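Ferric-chelate reductase (NAD(P)H) (PDB 1I0R) catalyses the NAD(P)H-dependent reduction of chelated ferric iron to ferrous iron, using flavin (FMN or FAD) as cofactor and working as a homodimer. Local coordinates at residues B[9-14]-B[29-34]; B[37-42]-B[130-135]; B[66-71]-B[140-145]; B[111-116]-B[134-139]. All coordinates share one frame; numbering follows the deposited sequence. Where two conformers were deposited one is given.

Interaction 1 of 4, residues B[9-14]-B[29-34]; sequences ISYGLY and ANTVFQ
Val32 sets its CB over one face of the Tyr14 ring, 3.8 Å from the ring centroid and 17° off the ring normal, a CH-pi contact shifted toward the rim. The edge of the same ring takes Asn30 O in its plane, 3.6 Å from Tyr14 CE1. The Asn30 amide lies nearly flat on the Tyr11 ring, the two planes 19° apart, with Asn30 ND2 3.5 Å from Tyr11 CG. Asn30 CG stands between its backbone N and carbonyl carbon (chi1 70°), which brings the amide over one Tyr11 face. Two backbone bonds, Tyr14 N to Ala29 O and Ala29 N to Tyr14 O, both 2.9 Å, make an antiparallel hydrogen-bonded pair where strands 14-20 and 23-37 of the six-stranded barrel meet. Ala29, Asn30 and Thr31 belong to the FMN site, and Thr31 OG1 donates to Asn30 OD1 from above the carbonyl plane. A water accepts from Tyr14 OH at 2.6 Å and from Gly12 N, and donates to Val32 O. Tyr14 OH also bonds Ser10 N, and Tyr11 OH Gln34 N, both of the second subunit. A leucine in place of Tyr14 would probably leave that water and the second subunit's Ser10 without this hydroxyl.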
loop_
_atom_site.group_PDB
_atom_site.type_symbol
_atom_site.label_atom_id
_atom_site.label_comp_id
_atom_site.label_asym_id
_atom_site.label_seq_id
_atom_site.Cartn_x
_atom_site.Cartn_y
_atom_site.Cartn_z
ATOM N N ILE B 9 2.202 -2.671 8.959
ATOM C CA ILE B 9 2.143 -2.167 7.580
ATOM C C ILE B 9 0.960 -1.179 7.484
ATOM O O ILE B 9 -0.142 -1.449 7.995
ATOM C CB ILE B 9 1.943 -3.334 6.584
ATOM C CG1 ILE B 9 3.163 -4.257 6.648
ATOM C CG2 ILE B 9 1.697 -2.807 5.167
ATOM C CD1 ILE B 9 3.003 -5.527 5.805
ATOM N N SER B 10 1.184 -0.043 6.825
ATOM C CA SER B 10 0.164 1.018 6.716
ATOM C C SER B 10 -0.688 0.973 5.431
ATOM O O SER B 10 -0.201 0.664 4.344
ATOM C CB SER B 10 0.844 2.404 6.814
ATOM O OG SER B 10 1.445 2.599 8.102
ATOM N N TYR B 11 -1.981 1.292 5.571
ATOM C CA TYR B 11 -2.908 1.307 4.438
ATOM C C TYR B 11 -3.901 2.456 4.541
ATOM O O TYR B 11 -4.076 3.060 5.603
ATOM C CB TYR B 11 -3.781 0.043 4.399
ATOM C CG TYR B 11 -3.079 -1.291 4.419
ATOM C CD1 TYR B 11 -2.590 -1.831 5.610
ATOM C CD2 TYR B 11 -2.901 -2.010 3.240
ATOM C CE1 TYR B 11 -1.928 -3.056 5.624
ATOM C CE2 TYR B 11 -2.254 -3.231 3.231
ATOM C CZ TYR B 11 -1.756 -3.754 4.422
ATOM O OH TYR B 11 -1.028 -4.911 4.439
ATOM N N GLY B 12 -4.546 2.739 3.413
ATOM C CA GLY B 12 -5.613 3.735 3.416
ATOM C C GLY B 12 -6.926 2.944 3.518
ATOM O O GLY B 12 -6.923 1.753 3.812
ATOM N N LEU B 13 -8.062 3.627 3.335
ATOM C CA LEU B 13 -9.380 2.946 3.311
ATOM C C LEU B 13 -10.100 3.517 2.084
ATOM O O LEU B 13 -10.167 4.729 1.884
ATOM C CB LEU B 13 -10.197 3.183 4.590
ATOM C CG LEU B 13 -11.226 2.052 4.756
ATOM C CD1 LEU B 13 -10.504 0.702 5.035
ATOM C CD2 LEU B 13 -12.178 2.390 5.905
ATOM N N TYR B 14 -10.625 2.612 1.264
ATOM C CA TYR B 14 -11.209 2.986 -0.022
ATOM C C TYR B 14 -12.451 2.203 -0.354
ATOM O O TYR B 14 -12.748 1.188 0.269
ATOM C CB TYR B 14 -10.204 2.660 -1.148
ATOM C CG TYR B 14 -8.753 3.035 -0.870
ATOM C CD1 TYR B 14 -7.902 2.185 -0.163
ATOM C CD2 TYR B 14 -8.267 4.261 -1.279
ATOM C CE1 TYR B 14 -6.577 2.570 0.132
ATOM C CE2 TYR B 14 -6.963 4.654 -0.994
ATOM C CZ TYR B 14 -6.126 3.808 -0.288
ATOM O OH TYR B 14 -4.855 4.274 0.012
ATOM N N ALA B 29 -12.032 -1.588 0.665
ATOM C CA ALA B 29 -10.750 -2.262 0.509
ATOM C C ALA B 29 -9.683 -1.404 1.164
ATOM O O ALA B 29 -9.812 -0.179 1.223
ATOM C CB ALA B 29 -10.415 -2.430 -0.979
ATOM N N ASN B 30 -8.611 -2.039 1.644
ATOM C CA ASN B 30 -7.516 -1.236 2.188
ATOM C C ASN B 30 -6.273 -1.408 1.297
ATOM O O ASN B 30 -5.331 -0.610 1.373
ATOM C CB ASN B 30 -7.222 -1.613 3.666
ATOM C CG ASN B 30 -6.603 -2.995 3.828
ATOM O OD1 ASN B 30 -6.725 -3.858 2.966
ATOM N ND2 ASN B 30 -5.935 -3.209 4.964
ATOM N N THR B 31 -6.308 -2.373 0.378
ATOM C CA THR B 31 -5.124 -2.651 -0.439
ATOM C C THR B 31 -5.185 -2.050 -1.835
ATOM O O THR B 31 -5.532 -2.720 -2.825
ATOM C CB THR B 31 -4.870 -4.177 -0.472
ATOM O OG1 THR B 31 -4.758 -4.650 0.884
ATOM C CG2 THR B 31 -3.562 -4.509 -1.194
ATOM N N VAL B 32 -4.862 -0.757 -1.887
ATOM C CA VAL B 32 -4.853 0.043 -3.107
ATOM C C VAL B 32 -3.564 0.842 -3.058
ATOM O O VAL B 32 -3.266 1.501 -2.052
ATOM C CB VAL B 32 -6.032 1.032 -3.143
ATOM C CG1 VAL B 32 -5.906 1.955 -4.341
ATOM C CG2 VAL B 32 -7.365 0.247 -3.160
ATOM N N PHE B 33 -2.794 0.766 -4.130
ATOM C CA PHE B 33 -1.518 1.457 -4.168
ATOM C C PHE B 33 -1.071 1.781 -5.576
ATOM O O PHE B 33 -1.357 1.054 -6.518
ATOM C CB PHE B 33 -0.446 0.652 -3.398
ATOM C CG PHE B 33 -0.298 -0.797 -3.812
ATOM C CD1 PHE B 33 0.756 -1.188 -4.616
ATOM C CD2 PHE B 33 -1.125 -1.782 -3.279
ATOM C CE1 PHE B 33 1.001 -2.557 -4.881
ATOM C CE2 PHE B 33 -0.895 -3.141 -3.537
ATOM C CZ PHE B 33 0.174 -3.526 -4.338
ATOM N N GLN B 34 -0.362 2.891 -5.727
ATOM C CA GLN B 34 0.181 3.254 -7.026
ATOM C C GLN B 34 1.446 2.416 -7.254
ATOM O O GLN B 34 2.296 2.326 -6.363
ATOM C CB GLN B 34 0.547 4.751 -7.053
ATOM C CG GLN B 34 1.151 5.199 -8.396
ATOM C CD GLN B 34 1.339 6.711 -8.486
ATOM O OE1 GLN B 34 0.974 7.453 -7.560
ATOM N NE2 GLN B 34 1.903 7.171 -9.608
HETATM O O HOH W 1 -3.120 2.384 0.616
#

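Interaction 2 of 4, residues B[37-42]-B[130-135]; sequences SKPVQI and VGEAVD
Ile42 and Gly131 form an antiparallel hydrogen-bonded pair between strands 40-47 and 126-138, neighbours in the closed six-stranded barrel. Ile42 buries the most surface here, and its backbone is gripped twice: Gly131 N reaches Ile42 O at 2.7 Å with an N-H...O angle of 171°, and Ile42 N returns a bond to Gly131 O at 2.8 Å, in the carbonyl plane. One residue along, Gln41 and Glu132 make the non-hydrogen-bonded pair, where Gln41 CA comes within 3.1 Å of Gly131 O in a CA-H...O contact. Glu132 is extended, its CG anti to the backbone N (chi1 -171°), and this carries the carboxylate out to the Pro39 ring, Glu132 CD lying 4.0 Å from Pro39 CG. The two side chains cross at about a right angle. Pro39 follows a cis peptide bond, and its carbonyl is held by Thr36 OG1. On the face with Ile42, Phe6 of the second subunit packs against Val40, Ile42 and Ala133. Val40 CG1 meets Ala133 CB at 3.8 Å, and beside them Val40 O takes both Ala133 N, 3.0 Å away, and a water that also donates to Ala133 O at 2.8 Å.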
loop_
_atom_site.group_PDB
_atom_site.type_symbol
_atom_site.label_atom_id
_atom_site.label_comp_id
_atom_site.label_asym_id
_atom_site.label_seq_id
_atom_site.Cartn_x
_atom_site.Cartn_y
_atom_site.Cartn_z
ATOM N N SER B 37 4.700 5.510 -12.256
ATOM C CA SER B 37 4.287 6.872 -12.616
ATOM C C SER B 37 4.343 7.095 -14.124
ATOM O O SER B 37 3.754 8.054 -14.627
ATOM C CB SER B 37 5.165 7.901 -11.914
ATOM O OG SER B 37 6.524 7.727 -12.291
ATOM N N LYS B 38 5.018 6.201 -14.844
ATOM C CA LYS B 38 5.156 6.313 -16.298
ATOM C C LYS B 38 4.763 5.028 -17.023
ATOM O O LYS B 38 5.608 4.172 -17.284
ATOM C CB LYS B 38 6.604 6.668 -16.674
ATOM C CG LYS B 38 7.020 8.075 -16.257
ATOM C CD LYS B 38 8.422 8.440 -16.762
ATOM C CE LYS B 38 8.766 9.901 -16.434
ATOM N NZ LYS B 38 10.152 10.316 -16.861
ATOM N N PRO B 39 3.475 4.851 -17.331
ATOM C CA PRO B 39 2.349 5.744 -17.055
ATOM C C PRO B 39 1.840 5.459 -15.642
ATOM O O PRO B 39 2.303 4.527 -14.981
ATOM C CB PRO B 39 1.339 5.335 -18.118
ATOM C CG PRO B 39 1.531 3.850 -18.169
ATOM C CD PRO B 39 3.039 3.684 -18.116
ATOM N N VAL B 40 0.886 6.243 -15.168
ATOM C CA VAL B 40 0.371 5.991 -13.842
ATOM C C VAL B 40 -0.457 4.701 -13.822
ATOM O O VAL B 40 -1.427 4.550 -14.587
ATOM C CB VAL B 40 -0.503 7.149 -13.349
ATOM C CG1 VAL B 40 -1.185 6.753 -12.029
ATOM C CG2 VAL B 40 0.371 8.393 -13.124
ATOM N N GLN B 41 -0.039 3.758 -12.970
ATOM C CA GLN B 41 -0.753 2.500 -12.785
ATOM C C GLN B 41 -1.089 2.328 -11.308
ATOM O O GLN B 41 -0.277 2.632 -10.418
ATOM C CB GLN B 41 0.080 1.310 -13.278
ATOM C CG GLN B 41 0.310 1.386 -14.758
ATOM C CD GLN B 41 1.168 0.252 -15.272
ATOM O OE1 GLN B 41 2.359 0.143 -14.922
ATOM N NE2 GLN B 41 0.583 -0.592 -16.102
ATOM N N ILE B 42 -2.299 1.837 -11.060
ATOM C CA ILE B 42 -2.825 1.622 -9.701
ATOM C C ILE B 42 -3.194 0.162 -9.530
ATOM O O ILE B 42 -3.794 -0.437 -10.420
ATOM C CB ILE B 42 -4.124 2.443 -9.456
ATOM C CG1 ILE B 42 -3.884 3.918 -9.775
ATOM C CG2 ILE B 42 -4.601 2.267 -8.011
ATOM C CD1 ILE B 42 -2.707 4.553 -9.033
ATOM N N VAL B 130 -3.960 -4.734 -11.995
ATOM C CA VAL B 130 -3.137 -3.571 -12.282
ATOM C C VAL B 130 -3.892 -2.725 -13.299
ATOM O O VAL B 130 -4.173 -3.168 -14.412
ATOM C CB VAL B 130 -1.782 -3.972 -12.875
ATOM C CG1 VAL B 130 -0.936 -2.701 -13.160
ATOM C CG2 VAL B 130 -1.037 -4.859 -11.867
ATOM N N GLY B 131 -4.242 -1.513 -12.898
ATOM C CA GLY B 131 -4.962 -0.658 -13.824
ATOM C C GLY B 131 -4.212 0.584 -14.247
ATOM O O GLY B 131 -3.485 1.201 -13.463
ATOM N N GLU B 132 -4.396 0.985 -15.497
ATOM C CA GLU B 132 -3.768 2.204 -15.962
ATOM C C GLU B 132 -4.784 3.308 -15.654
ATOM O O GLU B 132 -5.941 3.190 -16.043
ATOM C CB GLU B 132 -3.493 2.118 -17.462
ATOM C CG GLU B 132 -2.647 3.266 -17.955
ATOM C CD GLU B 132 -2.217 3.119 -19.415
ATOM O OE1 GLU B 132 -1.724 2.029 -19.811
ATOM O OE2 GLU B 132 -2.363 4.111 -20.161
ATOM N N ALA B 133 -4.373 4.351 -14.945
ATOM C CA ALA B 133 -5.289 5.443 -14.595
ATOM C C ALA B 133 -5.714 6.210 -15.844
ATOM O O ALA B 133 -4.874 6.615 -16.649
ATOM C CB ALA B 133 -4.622 6.388 -13.585
ATOM N N VAL B 134 -7.022 6.397 -16.008
ATOM C CA VAL B 134 -7.520 7.142 -17.174
ATOM C C VAL B 134 -8.142 8.486 -16.788
ATOM O O VAL B 134 -8.350 9.338 -17.650
ATOM C CB VAL B 134 -8.503 6.300 -18.007
ATOM C CG1 VAL B 134 -7.744 5.139 -18.652
ATOM C CG2 VAL B 134 -9.643 5.773 -17.142
ATOM N N ASP B 135 -8.471 8.657 -15.511
ATOM C CA ASP B 135 -8.963 9.935 -14.986
ATOM C C ASP B 135 -8.745 9.926 -13.488
ATOM O O ASP B 135 -8.605 8.856 -12.877
ATOM C CB ASP B 135 -10.455 10.173 -15.273
ATOM C CG ASP B 135 -10.846 11.656 -15.135
ATOM O OD1 ASP B 135 -12.066 11.957 -15.139
ATOM O OD2 ASP B 135 -9.943 12.527 -15.026
HETATM O O HOH W 2 -2.096 6.374 -16.673
#

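Interaction 3 of 4, residues B[66-71]-B[140-145]; sequences VLELET and KDAEVL
Glu68 turns CG between its backbone N and carbonyl carbon (chi1 69°) and then runs extended, which carries its carboxylate to Lys140, whose chain is bent at chi3 and chi4 (61° and 81°). The two side chains cross obliquely. Glu68 OE1 lies 3.1 Å from Lys140 CE and 3.6 Å from Lys140 NZ, so the salt bridge is a long one and the methylene makes the nearer approach. The other carboxylate oxygen, Glu68 OE2, is hydrogen-bonded to His108 ND1, while Ala142 CB packs against Glu68 OE1 at 3.6 Å. Replacing Glu68 by alanine would probably take from His108 this acceptor and from Lys140 this distant countercharge. Between the backbones, Leu145 N bonds Leu67 O at 3.0 Å and Leu69 N bonds Glu143 O at 2.8 Å, both nearly straight. These two bonds flank Glu68 and Val144, whose CA atoms stand 4.3 Å apart in a single bridge. The contact thereby fastens the connection between barrel strand 126-138 and helix 147-155, a helix that carries NADP(+)-binding residues, to the end of barrel strand 61-67. Immediately after that strand, residues 68 to 71 form a type I beta turn in which Glu68 O accepts from both Thr71 N and Thr71 OG1, the hydroxyl at 2.7 Å. Leu145 CB lies against the same carbonyl oxygen, 3.4 Å from Glu68 O, and its side chain also touches Ile76 of helix 73-78. Val66 CG1 also meets Val144 CG1, and the second subunit packs nearby, its Lys8 on Val66 and its Ser10 on Val144.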
loop_
_atom_site.group_PDB
_atom_site.type_symbol
_atom_site.label_atom_id
_atom_site.label_comp_id
_atom_site.label_asym_id
_atom_site.label_seq_id
_atom_site.Cartn_x
_atom_site.Cartn_y
_atom_site.Cartn_z
ATOM N N VAL B 66 -11.221 7.540 -2.465
ATOM C CA VAL B 66 -10.384 7.625 -1.257
ATOM C C VAL B 66 -11.242 8.259 -0.166
ATOM O O VAL B 66 -11.599 9.438 -0.252
ATOM C CB VAL B 66 -9.117 8.476 -1.520
ATOM C CG1 VAL B 66 -8.205 8.472 -0.275
ATOM C CG2 VAL B 66 -8.363 7.910 -2.716
ATOM N N LEU B 67 -11.577 7.479 0.857
ATOM C CA LEU B 67 -12.460 7.982 1.913
ATOM C C LEU B 67 -11.886 9.041 2.834
ATOM O O LEU B 67 -10.715 9.000 3.192
ATOM C CB LEU B 67 -12.986 6.815 2.753
ATOM C CG LEU B 67 -13.777 5.773 1.960
ATOM C CD1 LEU B 67 -14.030 4.515 2.808
ATOM C CD2 LEU B 67 -15.083 6.415 1.488
ATOM N N GLU B 68 -12.727 10.012 3.200
ATOM C CA GLU B 68 -12.302 11.083 4.094
ATOM C C GLU B 68 -12.314 10.609 5.548
ATOM O O GLU B 68 -13.027 9.664 5.914
ATOM C CB GLU B 68 -13.203 12.321 3.930
ATOM C CG GLU B 68 -14.638 12.127 4.434
ATOM C CD GLU B 68 -15.486 13.393 4.292
ATOM O OE1 GLU B 68 -14.962 14.493 4.553
ATOM O OE2 GLU B 68 -16.681 13.297 3.931
ATOM N N LEU B 69 -11.497 11.266 6.367
ATOM C CA LEU B 69 -11.362 10.927 7.780
ATOM C C LEU B 69 -12.683 10.815 8.537
ATOM O O LEU B 69 -12.853 9.936 9.382
ATOM C CB LEU B 69 -10.474 11.980 8.458
ATOM C CG LEU B 69 -10.424 11.980 9.987
ATOM C CD1 LEU B 69 -9.775 10.692 10.486
ATOM C CD2 LEU B 69 -9.647 13.207 10.464
ATOM N N GLU B 70 -13.616 11.701 8.223
ATOM C CA GLU B 70 -14.900 11.701 8.913
ATOM C C GLU B 70 -16.018 10.878 8.282
ATOM O O GLU B 70 -17.195 11.113 8.561
ATOM C CB GLU B 70 -15.369 13.143 9.110
ATOM C CG GLU B 70 -14.616 13.875 10.204
ATOM C CD GLU B 70 -15.140 15.278 10.420
ATOM O OE1 GLU B 70 -14.918 16.136 9.538
ATOM O OE2 GLU B 70 -15.784 15.520 11.468
ATOM N N THR B 71 -15.659 9.910 7.447
ATOM C CA THR B 71 -16.657 9.058 6.808
ATOM C C THR B 71 -17.451 8.298 7.870
ATOM O O THR B 71 -16.877 7.646 8.733
ATOM C CB THR B 71 -15.993 8.031 5.858
ATOM O OG1 THR B 71 -15.292 8.722 4.814
ATOM C CG2 THR B 71 -17.050 7.139 5.222
ATOM N N LYS B 140 -12.297 17.044 -2.460
ATOM C CA LYS B 140 -12.408 17.762 -1.199
ATOM C C LYS B 140 -11.056 18.060 -0.592
ATOM O O LYS B 140 -10.053 17.405 -0.883
ATOM C CB LYS B 140 -13.203 16.939 -0.182
ATOM C CG LYS B 140 -14.550 16.420 -0.657
ATOM C CD LYS B 140 -15.046 15.293 0.267
ATOM C CE LYS B 140 -15.246 15.744 1.714
ATOM N NZ LYS B 140 -16.544 16.456 1.938
ATOM N N ASP B 141 -11.075 19.046 0.294
ATOM C CA ASP B 141 -9.912 19.519 1.016
ATOM C C ASP B 141 -9.650 18.650 2.258
ATOM O O ASP B 141 -8.615 18.770 2.906
ATOM C CB ASP B 141 -10.193 20.975 1.413
ATOM C CG ASP B 141 -9.067 21.609 2.183
ATOM O OD1 ASP B 141 -8.730 21.107 3.279
ATOM O OD2 ASP B 141 -8.525 22.626 1.693
ATOM N N ALA B 142 -10.582 17.757 2.568
ATOM C CA ALA B 142 -10.503 16.900 3.754
ATOM C C ALA B 142 -9.323 15.937 3.910
ATOM O O ALA B 142 -8.699 15.528 2.930
ATOM C CB ALA B 142 -11.795 16.118 3.883
ATOM N N GLU B 143 -9.056 15.571 5.164
ATOM C CA GLU B 143 -7.994 14.631 5.507
ATOM C C GLU B 143 -8.504 13.240 5.155
ATOM O O GLU B 143 -9.711 12.992 5.175
ATOM C CB GLU B 143 -7.662 14.697 7.006
ATOM C CG GLU B 143 -7.057 16.029 7.474
ATOM C CD GLU B 143 -5.878 16.485 6.614
ATOM O OE1 GLU B 143 -4.912 15.705 6.451
ATOM O OE2 GLU B 143 -5.913 17.630 6.102
ATOM N N VAL B 144 -7.591 12.330 4.822
ATOM C CA VAL B 144 -7.999 10.980 4.461
ATOM C C VAL B 144 -8.091 10.062 5.667
ATOM O O VAL B 144 -7.484 10.309 6.711
ATOM C CB VAL B 144 -7.027 10.318 3.434
ATOM C CG1 VAL B 144 -6.892 11.189 2.206
ATOM C CG2 VAL B 144 -5.676 10.038 4.080
ATOM N N LEU B 145 -8.867 9.001 5.510
ATOM C CA LEU B 145 -9.043 7.997 6.548
ATOM C C LEU B 145 -8.041 6.867 6.315
ATOM O O LEU B 145 -8.009 6.278 5.242
ATOM C CB LEU B 145 -10.474 7.430 6.492
ATOM C CG LEU B 145 -10.837 6.278 7.448
ATOM C CD1 LEU B 145 -10.685 6.761 8.890
ATOM C CD2 LEU B 145 -12.275 5.788 7.189
#

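Interaction 4 of 4, residues B[111-116]-B[134-139]; sequences AVIEAK and VDAEVL
A beta hairpin of strands 109-122 and 126-138 brings residues 111-116 and 134-139 together, their axes 175° apart and thus almost exactly antiparallel. Val112 and Glu137 form a hydrogen-bonded pair, with Val112 N to Glu137 O and Glu137 N to Val112 O both 3.0 Å. Their side chains lie alongside, pointing the same way: Val112 CG2 touches Glu137 CG at 3.3 Å, tight packing, shorter than usual for two carbons. The Glu137 carboxylate continues past the valine to a salt bridge with Lys96. Leu139 crosses Val112 at about a right angle, Leu139 CD1 against Val112 CG1. Farther along, the regular pairing is broken by a classic beta bulge in which Val134 and Asp135 both face Glu114. Glu114 O accepts from Val134 N at 2.8 Å and, weakly, from Asp135 N at 3.5 Å, while Glu114 N bonds Asp135 O with an angle of 175°. Glu114 CG, anti to its backbone N (chi1 179°), lies against Val134 CG2 at 3.6 Å, and the chain beyond it runs extended. Glu114 OE1 comes 4.5 Å from Asp135 OD1; the like charges probably repel mildly, and Glu114 OE2 has a hydrogen bond with Thr100 OG1. On the face with Ile113 and Ala136, where Ile113 CG1 meets Ala136 CB at 4.1 Å, Phe6 of the second subunit packs against both residues.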
loop_
_atom_site.group_PDB
_atom_site.type_symbol
_atom_site.label_atom_id
_atom_site.label_comp_id
_atom_site.label_asym_id
_atom_site.label_seq_id
_atom_site.Cartn_x
_atom_site.Cartn_y
_atom_site.Cartn_z
ATOM N N ALA B 111 -10.909 12.063 -3.063
ATOM C CA ALA B 111 -10.522 11.948 -4.464
ATOM C C ALA B 111 -11.098 10.672 -5.080
ATOM O O ALA B 111 -11.474 9.748 -4.362
ATOM C CB ALA B 111 -8.988 11.919 -4.594
ATOM N N VAL B 112 -11.184 10.646 -6.405
ATOM C CA VAL B 112 -11.640 9.475 -7.144
ATOM C C VAL B 112 -10.687 9.227 -8.294
ATOM O O VAL B 112 -10.132 10.169 -8.876
ATOM C CB VAL B 112 -13.096 9.613 -7.691
ATOM C CG1 VAL B 112 -14.076 9.554 -6.532
ATOM C CG2 VAL B 112 -13.266 10.913 -8.482
ATOM N N ILE B 113 -10.474 7.949 -8.602
ATOM C CA ILE B 113 -9.588 7.543 -9.675
ATOM C C ILE B 113 -10.312 6.507 -10.503
ATOM O O ILE B 113 -11.020 5.663 -9.953
ATOM C CB ILE B 113 -8.300 6.900 -9.077
ATOM C CG1 ILE B 113 -7.599 7.925 -8.185
ATOM C CG2 ILE B 113 -7.411 6.357 -10.172
ATOM C CD1 ILE B 113 -6.498 7.307 -7.314
ATOM N N GLU B 114 -10.149 6.586 -11.823
ATOM C CA GLU B 114 -10.766 5.635 -12.734
ATOM C C GLU B 114 -9.620 4.934 -13.455
ATOM O O GLU B 114 -8.645 5.591 -13.862
ATOM C CB GLU B 114 -11.672 6.395 -13.716
ATOM C CG GLU B 114 -12.370 5.545 -14.732
ATOM C CD GLU B 114 -13.335 6.363 -15.591
ATOM O OE1 GLU B 114 -13.168 7.601 -15.678
ATOM O OE2 GLU B 114 -14.247 5.753 -16.178
ATOM N N ALA B 115 -9.711 3.611 -13.605
ATOM C CA ALA B 115 -8.631 2.856 -14.260
ATOM C C ALA B 115 -9.098 1.716 -15.165
ATOM O O ALA B 115 -10.159 1.137 -14.935
ATOM C CB ALA B 115 -7.661 2.288 -13.168
ATOM N N LYS B 116 -8.330 1.420 -16.216
ATOM C CA LYS B 116 -8.651 0.284 -17.083
ATOM C C LYS B 116 -7.601 -0.790 -16.749
ATOM O O LYS B 116 -6.409 -0.476 -16.645
ATOM C CB LYS B 116 -8.589 0.631 -18.587
ATOM C CG LYS B 116 -7.211 1.020 -19.098
ATOM C CD LYS B 116 -7.163 1.113 -20.625
ATOM C CE LYS B 116 -5.698 1.191 -21.114
ATOM N NZ LYS B 116 -5.576 1.341 -22.609
ATOM N N VAL B 134 -7.022 6.397 -16.008
ATOM C CA VAL B 134 -7.520 7.142 -17.174
ATOM C C VAL B 134 -8.142 8.486 -16.788
ATOM O O VAL B 134 -8.350 9.338 -17.650
ATOM C CB VAL B 134 -8.503 6.300 -18.007
ATOM C CG1 VAL B 134 -7.744 5.139 -18.652
ATOM C CG2 VAL B 134 -9.643 5.773 -17.142
ATOM N N ASP B 135 -8.471 8.657 -15.511
ATOM C CA ASP B 135 -8.963 9.935 -14.986
ATOM C C ASP B 135 -8.745 9.926 -13.488
ATOM O O ASP B 135 -8.605 8.856 -12.877
ATOM C CB ASP B 135 -10.455 10.173 -15.273
ATOM C CG ASP B 135 -10.846 11.656 -15.135
ATOM O OD1 ASP B 135 -12.066 11.957 -15.139
ATOM O OD2 ASP B 135 -9.943 12.527 -15.026
ATOM N N ALA B 136 -8.694 11.108 -12.891
ATOM C CA ALA B 136 -8.504 11.216 -11.465
ATOM C C ALA B 136 -8.780 12.655 -11.090
ATOM O O ALA B 136 -8.413 13.577 -11.834
ATOM C CB ALA B 136 -7.068 10.835 -11.095
ATOM N N GLU B 137 -9.432 12.854 -9.953
ATOM C CA GLU B 137 -9.733 14.201 -9.499
ATOM C C GLU B 137 -9.783 14.329 -7.985
ATOM O O GLU B 137 -10.154 13.382 -7.273
ATOM C CB GLU B 137 -11.057 14.667 -10.110
ATOM C CG GLU B 137 -12.278 13.840 -9.731
ATOM C CD GLU B 137 -13.508 14.241 -10.546
ATOM O OE1 GLU B 137 -13.892 13.493 -11.480
ATOM O OE2 GLU B 137 -14.069 15.321 -10.259
ATOM N N VAL B 138 -9.367 15.490 -7.491
ATOM C CA VAL B 138 -9.419 15.761 -6.064
ATOM C C VAL B 138 -10.775 16.433 -5.890
ATOM O O VAL B 138 -11.092 17.376 -6.614
ATOM C CB VAL B 138 -8.299 16.715 -5.618
ATOM C CG1 VAL B 138 -8.473 17.046 -4.144
ATOM C CG2 VAL B 138 -6.935 16.057 -5.853
ATOM N N LEU B 139 -11.572 15.942 -4.945
ATOM C CA LEU B 139 -12.925 16.460 -4.725
ATOM C C LEU B 139 -13.104 17.311 -3.474
ATOM O O LEU B 139 -13.980 18.186 -3.424
ATOM C CB LEU B 139 -13.907 15.294 -4.640
ATOM C CG LEU B 139 -13.894 14.298 -5.797
ATOM C CD1 LEU B 139 -14.759 13.095 -5.431
ATOM C CD2 LEU B 139 -14.383 14.975 -7.074
#

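In the fold
From the N terminus, interaction 1 closes first, joining the loop before strand 14-20 to strand 23-37 over a hairpin. Interaction 2 opens on strand 40-47 and reaches 88 residues ahead to strand 126-138. Interaction 3 starts from strand 61-67 before that loop shuts and ends beyond it, so the two cross. Interaction 4, a hairpin, lies within the span of 3 and shares Val134 and Asp135 with 2. A probable hydrogen bond, Val66 N to Ala111 O at 2.9 Å, joins 3 to 4; Leu13 CD2 packs on Leu145 CD2 between 1 and 3. Interactions 1, 2 and 4 join neighbouring barrel strands, 3 fastens the connection to helix 147-155 onto strand 61-67; all touch the second subunit.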